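Side-chain contacts in nicotinate phosphoribosyltransferase (Vibrio cholerae, PDB 4HL7), which probably catalyses the ATP-assisted formation of nicotinate ribonucleotide from nicotinate and phosphoribosyl diphosphate, a step of NAD biosynthesis: residues A[97-100]-A[101-104]; A[204-207]-A[208-211]; A[347-350]-A[351-354]. All blocks are in the same frame, centred on the assembly; numbering follows the deposited sequence.

Interaction 1: residues A[97-100]-A[101-104]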
ATOM      1  N   HIS A  97       2.692  20.882   7.571  1.00 21.51           N
ATOM      2  CA  HIS A  97       3.971  20.262   7.298  1.00 22.66           C
ATOM      3  C   HIS A  97       4.408  19.261   8.349  1.00 22.64           C
ATOM      4  O   HIS A  97       3.853  19.203   9.455  1.00 22.88           O
ATOM      5  CB  HIS A  97       5.052  21.337   7.086  1.00 23.89           C
ATOM      6  CG  HIS A  97       5.301  22.214   8.303  1.00 26.47           C
ATOM      7  ND1 HIS A  97       5.965  21.770   9.398  1.00 28.53           N
ATOM      8  CD2 HIS A  97       5.044  23.572   8.521  1.00 28.21           C
ATOM      9  CE1 HIS A  97       6.092  22.786  10.296  1.00 29.48           C
ATOM     10  NE2 HIS A  97       5.523  23.887   9.752  1.00 33.23           N
ATOM     11  N   PHE A  98       5.369  18.428   7.975  1.00 21.52           N
ATOM     12  CA  PHE A  98       5.945  17.426   8.873  1.00 21.63           C
ATOM     13  C   PHE A  98       6.887  18.097   9.896  1.00 23.86           C
ATOM     14  O   PHE A  98       7.458  19.161   9.611  1.00 26.19           O
ATOM     15  CB  PHE A  98       6.763  16.457   8.049  1.00 19.83           C
ATOM     16  CG  PHE A  98       5.950  15.545   7.136  1.00 19.18           C
ATOM     17  CD1 PHE A  98       5.042  14.659   7.667  1.00 19.27           C
ATOM     18  CD2 PHE A  98       6.199  15.526   5.747  1.00 19.13           C
ATOM     19  CE1 PHE A  98       4.362  13.742   6.847  1.00 17.87           C
ATOM     20  CE2 PHE A  98       5.546  14.604   4.918  1.00 18.78           C
ATOM     21  CZ  PHE A  98       4.586  13.727   5.488  1.00 17.98           C
ATOM     22  N   VAL A  99       7.033  17.479  11.063  1.00 23.01           N
ATOM     23  CA  VAL A  99       8.108  17.838  12.016  1.00 24.16           C
ATOM     24  C   VAL A  99       8.996  16.600  12.285  1.00 23.09           C
ATOM     25  O   VAL A  99       8.871  15.968  13.355  1.00 21.37           O
ATOM     26  CB  VAL A  99       7.515  18.396  13.324  1.00 24.39           C
ATOM     27  CG1 VAL A  99       8.640  19.073  14.147  1.00 25.25           C
ATOM     28  CG2 VAL A  99       6.390  19.405  13.001  1.00 24.84           C
ATOM     29  N   PRO A 100       9.859  16.221  11.309  1.00 23.38           N
ATOM     30  CA  PRO A 100      10.498  14.892  11.446  1.00 24.06           C
ATOM     31  C   PRO A 100      11.410  14.772  12.654  1.00 25.71           C
ATOM     32  O   PRO A 100      11.548  13.671  13.189  1.00 24.70           O
ATOM     33  CB  PRO A 100      11.310  14.720  10.162  1.00 23.88           C
ATOM     34  CG  PRO A 100      11.072  15.900   9.330  1.00 22.70           C
ATOM     35  CD  PRO A 100      10.147  16.855  10.011  1.00 23.84           C
ATOM     36  N   GLN A 101      11.994  15.877  13.130  1.00 26.38           N
ATOM     37  CA  GLN A 101      12.867  15.751  14.296  1.00 27.98           C
ATOM     38  C   GLN A 101      12.075  15.416  15.570  1.00 30.30           C
ATOM     39  O   GLN A 101      12.667  14.972  16.561  1.00 32.61           O
ATOM     40  CB  GLN A 101      13.787  16.994  14.470  1.00 29.62           C
ATOM     41  CG  GLN A 101      13.030  18.222  14.880  1.00 32.96           C
ATOM     42  CD  GLN A 101      12.352  18.971  13.724  1.00 38.73           C
ATOM     43  OE1 GLN A 101      12.154  18.454  12.628  1.00 39.67           O
ATOM     44  NE2 GLN A 101      11.983  20.209  13.995  1.00 41.44           N
ATOM     45  N   GLU A 102      10.746  15.605  15.535  1.00 27.30           N
ATOM     46  CA  GLU A 102       9.877  15.206  16.637  1.00 28.62           C
ATOM     47  C   GLU A 102       9.217  13.841  16.376  1.00 25.41           C
ATOM     48  O   GLU A 102       8.819  13.175  17.311  1.00 29.00           O
ATOM     49  CB  GLU A 102       8.750  16.228  16.857  1.00 30.84           C
ATOM     50  CG  GLU A 102       9.169  17.489  17.589  1.00 38.72           C
ATOM     51  CD  GLU A 102       9.937  17.185  18.866  1.00 43.00           C
ATOM     52  OE1 GLU A 102      11.112  17.610  18.978  1.00 50.70           O
ATOM     53  OE2 GLU A 102       9.372  16.495  19.740  1.00 42.59           O
ATOM     54  N   GLN A 103       9.034  13.496  15.112  1.00 21.79           N
ATOM     55  CA  GLN A 103       8.152  12.362  14.742  1.00 20.60           C
ATOM     56  C   GLN A 103       8.905  11.125  14.317  1.00 20.48           C
ATOM     57  O   GLN A 103       8.342  10.030  14.313  1.00 20.54           O
ATOM     58  CB  GLN A 103       7.243  12.795  13.600  1.00 18.81           C
ATOM     59  CG  GLN A 103       6.223  13.838  14.054  1.00 19.52           C
ATOM     60  CD  GLN A 103       5.613  14.646  12.908  1.00 19.74           C
ATOM     61  OE1 GLN A 103       6.216  14.851  11.840  1.00 21.02           O
ATOM     62  NE2 GLN A 103       4.408  15.123  13.136  1.00 19.13           N
ATOM     63  N   VAL A 104      10.151  11.287  13.893  1.00 20.62           N
ATOM     64  CA  VAL A 104      10.859  10.139  13.329  1.00 21.96           C
ATOM     65  C   VAL A 104      12.112   9.842  14.144  1.00 23.79           C
ATOM     66  O   VAL A 104      12.894  10.769  14.432  1.00 25.36           O
ATOM     67  CB  VAL A 104      11.179  10.379  11.844  1.00 20.94           C
ATOM     68  CG1 VAL A 104      11.910   9.175  11.203  1.00 20.77           C
ATOM     69  CG2 VAL A 104       9.890  10.693  11.101  1.00 21.88           C
TER
HETATM   70  O   HOH W   1       3.236  17.506  11.625  1.00 25.71           O

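Interaction 2: residues A[204-207]-A[208-211]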
ATOM      1  N   GLN A 204       1.788   5.114 -22.950  1.00 28.54           N
ATOM      2  CA  GLN A 204       2.026   5.054 -24.379  1.00 31.28           C
ATOM      3  C   GLN A 204       1.677   3.693 -25.023  1.00 30.99           C
ATOM      4  O   GLN A 204       1.138   3.651 -26.114  1.00 31.25           O
ATOM      5  CB  GLN A 204       3.439   5.491 -24.684  1.00 35.13           C
ATOM      6  CG  GLN A 204       3.878   5.169 -26.111  1.00 38.92           C
ATOM      7  CD  GLN A 204       5.376   5.035 -26.198  1.00 48.95           C
ATOM      8  OE1 GLN A 204       6.103   6.026 -26.058  1.00 59.58           O
ATOM      9  NE2 GLN A 204       5.863   3.799 -26.398  1.00 48.12           N
ATOM     10  N   GLU A 205       1.933   2.596 -24.321  1.00 28.77           N
ATOM     11  CA  GLU A 205       1.859   1.262 -24.896  1.00 28.60           C
ATOM     12  C   GLU A 205       0.513   0.579 -24.680  1.00 28.43           C
ATOM     13  O   GLU A 205       0.030  -0.127 -25.596  1.00 28.31           O
ATOM     14  CB  GLU A 205       2.982   0.354 -24.350  1.00 30.12           C
ATOM     15  CG  GLU A 205       4.348   0.789 -24.765  1.00 33.90           C
ATOM     16  CD  GLU A 205       4.536   0.640 -26.261  1.00 38.42           C
ATOM     17  OE1 GLU A 205       4.203  -0.445 -26.820  1.00 39.40           O
ATOM     18  OE2 GLU A 205       5.032   1.592 -26.877  1.00 46.47           O
ATOM     19  N   ILE A 206      -0.083   0.739 -23.495  1.00 26.08           N
ATOM     20  CA  ILE A 206      -1.313  -0.033 -23.153  1.00 25.78           C
ATOM     21  C   ILE A 206      -2.365   0.861 -22.488  1.00 24.43           C
ATOM     22  O   ILE A 206      -3.015   0.480 -21.506  1.00 22.74           O
ATOM     23  CB  ILE A 206      -1.032  -1.297 -22.274  1.00 25.58           C
ATOM     24  CG1 ILE A 206      -0.355  -0.924 -20.968  1.00 23.46           C
ATOM     25  CG2 ILE A 206      -0.171  -2.326 -23.020  1.00 25.99           C
ATOM     26  CD1 ILE A 206      -0.523  -2.016 -19.920  1.00 23.22           C
ATOM     27  N   PRO A 207      -2.569   2.067 -23.041  1.00 24.62           N
ATOM     28  CA  PRO A 207      -3.513   3.015 -22.404  1.00 25.16           C
ATOM     29  C   PRO A 207      -4.901   2.413 -22.161  1.00 24.51           C
ATOM     30  O   PRO A 207      -5.597   2.765 -21.177  1.00 24.23           O
ATOM     31  CB  PRO A 207      -3.609   4.152 -23.424  1.00 23.94           C
ATOM     32  CG  PRO A 207      -3.193   3.546 -24.718  1.00 24.09           C
ATOM     33  CD  PRO A 207      -2.071   2.584 -24.333  1.00 23.93           C
ATOM     34  N   GLN A 208      -5.308   1.513 -23.036  1.00 24.77           N
ATOM     35  CA  GLN A 208      -6.643   0.940 -22.984  1.00 23.01           C
ATOM     36  C   GLN A 208      -6.806   0.005 -21.805  1.00 24.78           C
ATOM     37  O   GLN A 208      -7.918  -0.352 -21.447  1.00 26.55           O
ATOM     38  CB  GLN A 208      -6.949   0.163 -24.276  1.00 25.91           C
ATOM     39  CG  GLN A 208      -6.116  -1.119 -24.435  1.00 24.58           C
ATOM     40  CD  GLN A 208      -4.797  -0.927 -25.174  1.00 28.06           C
ATOM     41  OE1 GLN A 208      -4.201   0.143 -25.162  1.00 26.93           O
ATOM     42  NE2 GLN A 208      -4.320  -1.993 -25.803  1.00 28.14           N
ATOM     43  N   TRP A 209      -5.691  -0.439 -21.228  1.00 23.63           N
ATOM     44  CA  TRP A 209      -5.721  -1.320 -20.085  1.00 22.82           C
ATOM     45  C   TRP A 209      -5.306  -0.709 -18.771  1.00 24.44           C
ATOM     46  O   TRP A 209      -5.346  -1.385 -17.774  1.00 23.27           O
ATOM     47  CB  TRP A 209      -4.893  -2.547 -20.323  1.00 22.69           C
ATOM     48  CG  TRP A 209      -5.365  -3.335 -21.503  1.00 25.29           C
ATOM     49  CD1 TRP A 209      -6.688  -3.551 -21.909  1.00 25.66           C
ATOM     50  CD2 TRP A 209      -4.544  -4.065 -22.451  1.00 26.08           C
ATOM     51  NE1 TRP A 209      -6.711  -4.325 -23.040  1.00 25.14           N
ATOM     52  CE2 TRP A 209      -5.456  -4.689 -23.392  1.00 25.26           C
ATOM     53  CE3 TRP A 209      -3.178  -4.279 -22.594  1.00 27.46           C
ATOM     54  CZ2 TRP A 209      -4.998  -5.436 -24.468  1.00 26.42           C
ATOM     55  CZ3 TRP A 209      -2.727  -5.068 -23.664  1.00 26.45           C
ATOM     56  CH2 TRP A 209      -3.616  -5.632 -24.570  1.00 26.86           C
ATOM     57  N   VAL A 210      -4.975   0.568 -18.743  1.00 22.84           N
ATOM     58  CA  VAL A 210      -4.533   1.191 -17.497  1.00 22.69           C
ATOM     59  C   VAL A 210      -5.752   1.825 -16.801  1.00 23.48           C
ATOM     60  O   VAL A 210      -6.325   2.781 -17.315  1.00 23.03           O
ATOM     61  CB  VAL A 210      -3.409   2.237 -17.789  1.00 25.06           C
ATOM     62  CG1 VAL A 210      -3.112   3.092 -16.541  1.00 22.00           C
ATOM     63  CG2 VAL A 210      -2.147   1.548 -18.320  1.00 25.55           C
ATOM     64  N   LEU A 211      -6.195   1.264 -15.669  1.00 21.15           N
ATOM     65  CA  LEU A 211      -7.315   1.849 -14.915  1.00 22.86           C
ATOM     66  C   LEU A 211      -6.876   3.159 -14.273  1.00 23.99           C
ATOM     67  O   LEU A 211      -7.614   4.168 -14.305  1.00 21.75           O
ATOM     68  CB  LEU A 211      -7.857   0.849 -13.882  1.00 20.19           C
ATOM     69  CG  LEU A 211      -8.946   1.366 -12.948  1.00 20.35           C
ATOM     70  CD1 LEU A 211     -10.171   1.665 -13.839  1.00 23.67           C
ATOM     71  CD2 LEU A 211      -9.186   0.323 -11.852  1.00 19.74           C
TER

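Interaction 3: residues A[347-350]-A[351-354]. With SO4 (sulfate ion), chain C.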
ATOM      1  N   PHE A 347      -5.773  -5.338 -11.575  1.00 15.02           N
ATOM      2  CA  PHE A 347      -4.563  -5.848 -10.880  1.00 16.07           C
ATOM      3  C   PHE A 347      -3.716  -4.709 -10.360  1.00 15.33           C
ATOM      4  O   PHE A 347      -3.258  -3.920 -11.138  1.00 17.15           O
ATOM      5  CB  PHE A 347      -3.773  -6.696 -11.890  1.00 14.96           C
ATOM      6  CG  PHE A 347      -4.617  -7.858 -12.382  1.00 16.94           C
ATOM      7  CD1 PHE A 347      -5.333  -7.768 -13.596  1.00 16.82           C
ATOM      8  CD2 PHE A 347      -4.821  -8.961 -11.560  1.00 16.89           C
ATOM      9  CE1 PHE A 347      -6.204  -8.822 -13.981  1.00 18.98           C
ATOM     10  CE2 PHE A 347      -5.689 -10.002 -11.965  1.00 17.74           C
ATOM     11  CZ  PHE A 347      -6.372  -9.902 -13.160  1.00 17.81           C
ATOM     12  N   GLY A 348      -3.581  -4.615  -9.035  1.00 15.29           N
ATOM     13  CA  GLY A 348      -2.776  -3.578  -8.430  1.00 19.18           C
ATOM     14  C   GLY A 348      -1.364  -4.098  -8.316  1.00 19.09           C
ATOM     15  O   GLY A 348      -1.080  -4.921  -7.439  1.00 19.80           O
ATOM     16  N   ILE A 349      -0.481  -3.624  -9.189  1.00 17.13           N
ATOM     17  CA  ILE A 349       0.904  -4.137  -9.254  1.00 17.19           C
ATOM     18  C   ILE A 349       1.966  -3.089  -8.848  1.00 18.51           C
ATOM     19  O   ILE A 349       1.884  -1.920  -9.258  1.00 17.62           O
ATOM     20  CB  ILE A 349       1.195  -4.677 -10.631  1.00 19.10           C
ATOM     21  CG1 ILE A 349       0.061  -5.676 -11.012  1.00 18.66           C
ATOM     22  CG2 ILE A 349       2.580  -5.322 -10.637  1.00 20.59           C
ATOM     23  CD1 ILE A 349       0.319  -6.465 -12.329  1.00 21.05           C
ATOM     24  N   GLY A 350       2.888  -3.512  -7.996  1.00 17.94           N
ATOM     25  CA  GLY A 350       3.882  -2.591  -7.431  1.00 18.49           C
ATOM     26  C   GLY A 350       5.252  -2.926  -7.991  1.00 18.11           C
ATOM     27  O   GLY A 350       5.588  -2.538  -9.096  1.00 17.57           O
ATOM     28  N   THR A 351       5.997  -3.715  -7.224  1.00 19.01           N
ATOM     29  CA  THR A 351       7.365  -4.086  -7.485  1.00 20.97           C
ATOM     30  C   THR A 351       7.615  -4.557  -8.917  1.00 20.20           C
ATOM     31  O   THR A 351       8.582  -4.150  -9.530  1.00 18.61           O
ATOM     32  CB  THR A 351       7.753  -5.216  -6.466  1.00 24.73           C
ATOM     33  OG1 THR A 351       7.498  -4.718  -5.126  1.00 31.70           O
ATOM     34  CG2 THR A 351       9.149  -5.534  -6.550  1.00 26.98           C
ATOM     35  N   PHE A 352       6.732  -5.414  -9.431  1.00 19.24           N
ATOM     36  CA  PHE A 352       6.920  -6.005 -10.765  1.00 18.78           C
ATOM     37  C   PHE A 352       6.965  -4.918 -11.808  1.00 19.03           C
ATOM     38  O   PHE A 352       7.632  -5.071 -12.838  1.00 19.63           O
ATOM     39  CB  PHE A 352       5.792  -6.977 -11.045  1.00 18.57           C
ATOM     40  CG  PHE A 352       5.761  -7.517 -12.447  1.00 19.76           C
ATOM     41  CD1 PHE A 352       4.944  -6.943 -13.401  1.00 20.57           C
ATOM     42  CD2 PHE A 352       6.511  -8.662 -12.799  1.00 22.87           C
ATOM     43  CE1 PHE A 352       4.860  -7.469 -14.683  1.00 18.60           C
ATOM     44  CE2 PHE A 352       6.427  -9.187 -14.092  1.00 22.54           C
ATOM     45  CZ  PHE A 352       5.579  -8.588 -15.023  1.00 21.07           C
ATOM     46  N   LEU A 353       6.293  -3.800 -11.550  1.00 18.31           N
ATOM     47  CA  LEU A 353       6.337  -2.654 -12.480  1.00 19.19           C
ATOM     48  C   LEU A 353       7.541  -1.722 -12.269  1.00 19.22           C
ATOM     49  O   LEU A 353       8.247  -1.420 -13.248  1.00 19.63           O
ATOM     50  CB  LEU A 353       5.023  -1.808 -12.473  1.00 17.91           C
ATOM     51  CG  LEU A 353       3.761  -2.511 -13.027  1.00 19.39           C
ATOM     52  CD1 LEU A 353       2.536  -1.618 -12.843  1.00 18.77           C
ATOM     53  CD2 LEU A 353       3.970  -2.896 -14.505  1.00 21.07           C
ATOM     54  N   THR A 354       7.718  -1.231 -11.023  1.00 18.73           N
ATOM     55  CA  THR A 354       8.649  -0.105 -10.738  1.00 19.60           C
ATOM     56  C   THR A 354       9.975  -0.492 -10.130  1.00 19.00           C
ATOM     57  O   THR A 354      10.834   0.386  -9.841  1.00 18.63           O
ATOM     58  CB  THR A 354       7.969   0.938  -9.814  1.00 18.23           C
ATOM     59  OG1 THR A 354       7.671   0.340  -8.554  1.00 20.06           O
ATOM     60  CG2 THR A 354       6.710   1.519 -10.456  1.00 19.85           C
TER
HETATM   61  S   SO4 C 501       3.594  -5.617  -5.016  1.00 33.15           S
HETATM   62  O1  SO4 C 501       3.063  -5.774  -6.422  1.00 28.13           O
HETATM   63  O2  SO4 C 501       4.395  -4.354  -4.775  1.00 33.23           O
HETATM   64  O3  SO4 C 501       2.467  -5.819  -4.082  1.00 38.15           O
HETATM   65  O4  SO4 C 501       4.665  -6.609  -4.712  1.00 36.68           O

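Interaction 1: residues A[97-100]-A[101-104]
V99 and Q103 close the N-terminal turn of the short helix 100-103, with V99 at the N-cap and Q103 reaching back from the end of the helix to hold it. The amide N of V99 donates to OE1 of Q103 at 2.9 Å, approaching from above the plane of the side-chain carbonyl. Q103 can do this because its chain runs extended beyond CG (chi2 161°), and glutamine has the length to span the turn. The V99 N-H, which can only donate, sets which end of the amide is oxygen; Y131, bonded to OE1, and a water joining NE2 to O of H97 then hold the group. V99 O accepts from N of E102 at 2.9 Å and more weakly from N of Q103. Proline suits the first helical position after the cap, where no N-H is needed. P100 O takes the amide N of V104 at 2.9 Å, and here the chain leaves the helix for strand 104-109, an outermost strand of the antiparallel sheet in the N-terminal domain. On the outer side, the amide end of Q101 (NE2, 3.5 Å) and CG of E102 (3.8 Å) both lie beside the V99 methyl CG1. Inward, F98 stacks on Y131 and packs against L65 and L134, while P100 also touches Y131.

Interaction 2: residues A[204-207]-A[208-211]
Q208 folds back over the residues just before it, I206 and P207. Its CB meets nothing beyond the adjoining peptide. CG stands between the backbone N and the carbonyl carbon (chi1 69°), and a second bend at chi2 (-90°) turns the amide back along the chain. CD thus comes near I206, 4.0 Å from its C. At the tip, OE1 rests 3.3 Å from N of P207, a contact without a hydrogen bond because the proline nitrogen carries no hydrogen. The other branch, NE2, lies 3.6 Å above the plane of the W209 ring, over its centre, so the two branches of the amide rest on different neighbours, OE1 beside the proline and NE2 over the indole, although the residue is exposed.

Beneath this surface layer the apolar side chains meet. The methyl CG2 of I206 touches CE3 of W209 at 3.6 Å, the two side chains crossing at about a right angle, and CG1 of I206 approaches CG2 of V210 at 4.0 Å. A branched isoleucine serves well here, since its two arms reach different partners; it also meets L164 and L181, while W209 leans on K168 and I171 of helix 155-174.

The backbone bond from N of W209 to O of I206 (2.8 Å) closes a type I beta turn, with P207, whose ring fixes phi, at its second position. A weak bond from N of V210 to O of P207 follows at 3.3 Å. Such a tight turn carries the chain from helix 192-205 into strand 210-213, completing a beta-alpha-beta unit of the alpha/beta barrel of this family.

Interaction 3: residues A[347-350]-A[351-354]
I349 packs tightly against F352 and L353, the first turn of the short helix folding over the end of strand 344-349. The methyl CG2 of I349, anti to the backbone N (chi1 of CG1 -51°), lies against the flank of the helical turn and meets CB of F352 at 3.6 Å and CG of L353 at 3.9 Å. I349 and L353 are buried, and F352 extends the apolar layer to F329 and, through a cation-pi contact, to K163. O of the N-cap residue G350 accepts from N of L353 at 2.8 Å and from N of T354 at 3.2 Å, the donors arriving from opposite faces of the carbonyl plane. OG1 of T354 is hydrogen-bonded to the carbonyl O of G185.

The other side of the turn is more open and holds a sulfate ion, probably from the crystallisation liquor. N of G350 hydrogen-bonds to sulfate O1 at 2.8 Å, N of T351 to O2 at 3.0 Å, and OG1 of T351 also to O2 at 3.1 Å. Glycine fits the cap because its backbone is unusual (psi -96°); a beta carbon would also overlap the sulfate as bound here, which matters to the enzyme only if the site takes a phosphate. The helix start would help to stabilise the negative charge. A glycine-rich strand end leading into a helix is a common anion-binding arrangement in alpha/beta barrels, consistent with a phosphate site of a phosphoribosyltransferase.

Interactions 2 and 3 belong to the barrel part and are close, their centres about 14 Å and their nearest atoms about 7 Å apart. Strand 181-183 lies between the strands to which they belong, 210-213 and 344-349, and L181 touches both I206 and I349. Helix 155-174 also serves both, with L164 beside I206 and K163 at F352. Interaction 1 lies in the N-terminal domain, its centre about 30 Å from interaction 3 and about 38 Å from interaction 2, without touching either. Of the three, interaction 3 carries the sulfate; interaction 2 is a structural turn near the surface, and interaction 1 a short capped helix that runs into edge strand 104-109.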